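Local coordinates for centrosomal protein of 104 kDa (Homo sapiens, PDB 5LPH) that is required for ciliogenesis and for the structural integrity of the ciliary tip, and carries a TOG domain that binds tubulin, at residues I219-M223 and S255-L260. Sequence-based numbering, arbitrary orientation.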
ATOM      1  N   ILE A 219      -8.388   2.563  18.009  1.00 62.11           N
ATOM      2  CA  ILE A 219      -9.150   3.796  18.235  1.00 62.98           C
ATOM      3  C   ILE A 219      -8.162   4.973  18.239  1.00 60.75           C
ATOM      4  O   ILE A 219      -8.443   6.008  17.655  1.00 60.68           O
ATOM      5  CB  ILE A 219      -9.945   3.735  19.565  1.00 64.52           C
ATOM      6  CG1 ILE A 219     -11.119   2.738  19.470  1.00 67.22           C
ATOM      7  CG2 ILE A 219     -10.504   5.105  19.923  1.00 64.17           C
ATOM      8  CD1 ILE A 219     -11.609   2.235  20.815  1.00 69.27           C
ATOM      9  N   ASP A 220      -6.997   4.784  18.865  1.00 59.49           N
ATOM     10  CA  ASP A 220      -5.966   5.823  18.950  1.00 58.96           C
ATOM     11  C   ASP A 220      -5.476   6.331  17.583  1.00 57.78           C
ATOM     12  O   ASP A 220      -5.638   7.510  17.286  1.00 58.53           O
ATOM     13  CB  ASP A 220      -4.780   5.353  19.815  1.00 58.73           C
ATOM     14  CG  ASP A 220      -3.844   6.488  20.190  1.00 59.32           C
ATOM     15  OD1 ASP A 220      -4.299   7.452  20.830  1.00 60.21           O
ATOM     16  OD2 ASP A 220      -2.650   6.424  19.847  1.00 59.38           O
ATOM     17  N   ASN A 221      -4.909   5.455  16.753  1.00 56.28           N
ATOM     18  CA  ASN A 221      -4.368   5.890  15.438  1.00 57.56           C
ATOM     19  C   ASN A 221      -5.439   6.276  14.398  1.00 55.99           C
ATOM     20  O   ASN A 221      -5.228   7.189  13.599  1.00 60.66           O
ATOM     21  CB  ASN A 221      -3.313   4.910  14.869  1.00 56.38           C
ATOM     22  CG  ASN A 221      -3.851   3.511  14.603  1.00 57.37           C
ATOM     23  OD1 ASN A 221      -5.041   3.307  14.370  1.00 61.76           O
ATOM     24  ND2 ASN A 221      -2.958   2.531  14.638  1.00 55.57           N
ATOM     25  N   VAL A 222      -6.598   5.624  14.438  1.00 54.28           N
ATOM     26  CA  VAL A 222      -7.724   5.984  13.551  1.00 52.42           C
ATOM     27  C   VAL A 222      -8.260   7.402  13.829  1.00 53.23           C
ATOM     28  O   VAL A 222      -8.456   8.199  12.906  1.00 50.41           O
ATOM     29  CB  VAL A 222      -8.869   4.941  13.654  1.00 53.33           C
ATOM     30  CG1 VAL A 222     -10.142   5.419  12.965  1.00 53.44           C
ATOM     31  CG2 VAL A 222      -8.436   3.589  13.092  1.00 52.65           C
HETATM   32  N   MSE A 223      -8.510   7.704  15.102  1.00 57.11           N
HETATM   33  CA  MSE A 223      -9.068   9.015  15.503  1.00 59.51           C
HETATM   34  C   MSE A 223      -8.057  10.114  15.334  1.00 58.74           C
HETATM   35  O   MSE A 223      -8.396  11.206  14.878  1.00 57.86           O
HETATM   36  CB  MSE A 223      -9.547   8.978  16.960  1.00 62.23           C
HETATM   37  CG  MSE A 223     -10.767   8.074  17.162  1.00 65.41           C
HETATM   38 SE   MSE A 223     -12.364   8.701  16.186  1.00 71.35          SE
HETATM   39  CE  MSE A 223     -12.268  10.628  16.587  1.00 65.59           C
ATOM     40  N   SER A 255     -15.572   5.860  24.290  1.00 86.88           N
ATOM     41  CA  SER A 255     -14.102   5.863  24.290  1.00 85.28           C
ATOM     42  C   SER A 255     -13.421   6.750  23.216  1.00 82.64           C
ATOM     43  O   SER A 255     -12.205   6.952  23.282  1.00 80.58           O
ATOM     44  CB  SER A 255     -13.571   4.420  24.221  1.00 83.64           C
ATOM     45  OG  SER A 255     -14.324   3.632  23.312  1.00 82.84           O
ATOM     46  N   ILE A 256     -14.182   7.281  22.253  1.00 80.20           N
ATOM     47  CA  ILE A 256     -13.628   8.206  21.248  1.00 78.64           C
ATOM     48  C   ILE A 256     -13.701   9.692  21.636  1.00 76.51           C
ATOM     49  O   ILE A 256     -13.071  10.521  20.977  1.00 76.90           O
ATOM     50  CB  ILE A 256     -14.268   8.011  19.839  1.00 79.48           C
ATOM     51  CG1 ILE A 256     -15.680   8.613  19.746  1.00 79.57           C
ATOM     52  CG2 ILE A 256     -14.295   6.534  19.453  1.00 78.37           C
ATOM     53  CD1 ILE A 256     -16.127   8.853  18.322  1.00 79.18           C
ATOM     54  N   LEU A 257     -14.468  10.032  22.674  1.00 76.48           N
ATOM     55  CA  LEU A 257     -14.741  11.446  23.002  1.00 77.37           C
ATOM     56  C   LEU A 257     -13.521  12.227  23.495  1.00 73.95           C
ATOM     57  O   LEU A 257     -13.452  13.441  23.312  1.00 71.37           O
ATOM     58  CB  LEU A 257     -15.875  11.589  24.030  1.00 79.49           C
ATOM     59  CG  LEU A 257     -17.318  11.489  23.568  1.00 81.41           C
ATOM     60  CD1 LEU A 257     -17.552  10.205  22.808  1.00 79.61           C
ATOM     61  CD2 LEU A 257     -18.306  11.621  24.723  1.00 85.22           C
ATOM     62  N   GLU A 258     -12.576  11.532  24.125  1.00 71.35           N
ATOM     63  CA  GLU A 258     -11.307  12.144  24.552  1.00 69.95           C
ATOM     64  C   GLU A 258     -10.476  12.712  23.379  1.00 69.00           C
ATOM     65  O   GLU A 258      -9.739  13.684  23.562  1.00 69.18           O
ATOM     66  CB  GLU A 258     -10.479  11.145  25.378  1.00 69.31           C
ATOM     67  CG  GLU A 258      -9.918   9.963  24.593  1.00 69.77           C
ATOM     68  CD  GLU A 258      -9.509   8.793  25.478  1.00 68.17           C
ATOM     69  OE1 GLU A 258     -10.337   8.310  26.267  1.00 66.50           O
ATOM     70  OE2 GLU A 258      -8.352   8.341  25.381  1.00 69.02           O
ATOM     71  N   TYR A 259     -10.631  12.130  22.184  1.00 64.64           N
ATOM     72  CA  TYR A 259      -9.908  12.572  20.974  1.00 61.40           C
ATOM     73  C   TYR A 259     -10.439  13.847  20.326  1.00 62.59           C
ATOM     74  O   TYR A 259      -9.770  14.423  19.454  1.00 63.98           O
ATOM     75  CB  TYR A 259      -9.886  11.454  19.925  1.00 57.55           C
ATOM     76  CG  TYR A 259      -9.128  10.261  20.398  1.00 52.77           C
ATOM     77  CD1 TYR A 259      -7.756  10.193  20.225  1.00 52.22           C
ATOM     78  CD2 TYR A 259      -9.770   9.209  21.053  1.00 50.24           C
ATOM     79  CE1 TYR A 259      -7.045   9.106  20.678  1.00 50.96           C
ATOM     80  CE2 TYR A 259      -9.066   8.112  21.514  1.00 48.34           C
ATOM     81  CZ  TYR A 259      -7.704   8.068  21.322  1.00 48.92           C
ATOM     82  OH  TYR A 259      -6.983   7.006  21.781  1.00 48.75           O
ATOM     83  N   LEU A 260     -11.637  14.271  20.731  1.00 65.89           N
ATOM     84  CA  LEU A 260     -12.283  15.453  20.171  1.00 67.51           C
ATOM     85  C   LEU A 260     -12.288  16.591  21.187  1.00 67.21           C
ATOM     86  O   LEU A 260     -12.014  16.371  22.366  1.00 69.44           O
ATOM     87  CB  LEU A 260     -13.725  15.111  19.789  1.00 67.30           C
ATOM     88  CG  LEU A 260     -13.890  14.143  18.612  1.00 66.75           C
ATOM     89  CD1 LEU A 260     -15.138  13.290  18.772  1.00 65.37           C
ATOM     90  CD2 LEU A 260     -13.909  14.904  17.294  1.00 66.84           C
TER
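Tyr259 reaches across from the 3-10 turn 257-259 to the first turn of helix 219-229, a worked example of how one aromatic side chain can tie the start of a HEAT repeat's first helix to the loop that follows its second, here in the TOG domain of Cep104. Met223 CB sits over one face of the Tyr259 ring, 4.1 Å from its centroid and 26° off the normal, a CH-pi contact. On the same side of the ring, but out past its margin, Ile219 CG2 lies 3.7 Å from Tyr259 CE2. With CG anti to its carbonyl carbon (chi1 -64°), Tyr259 carries its hydroxyl to Asp220, donating a 2.9 Å hydrogen bond from OH to the anti lone pair of OD1; carboxylate and ring planes stand 55° apart. Were Tyr259 an alanine, Asp220 OD1 would probably lose this donor, and Met223 CB and Ile219 CG2 the ring they pack on. Beyond the ring, the bent selenomethionine chain of Met223 brings SE within 4.2 Å of Ile256 CB, while its CE approaches Leu260. Ser255 OG lies 3.9 Å from Ile219 CD1. Further out, Ile256 and Leu260 touch Phe280 of helix 271-283, and Ser255 OG bonds to His252 O.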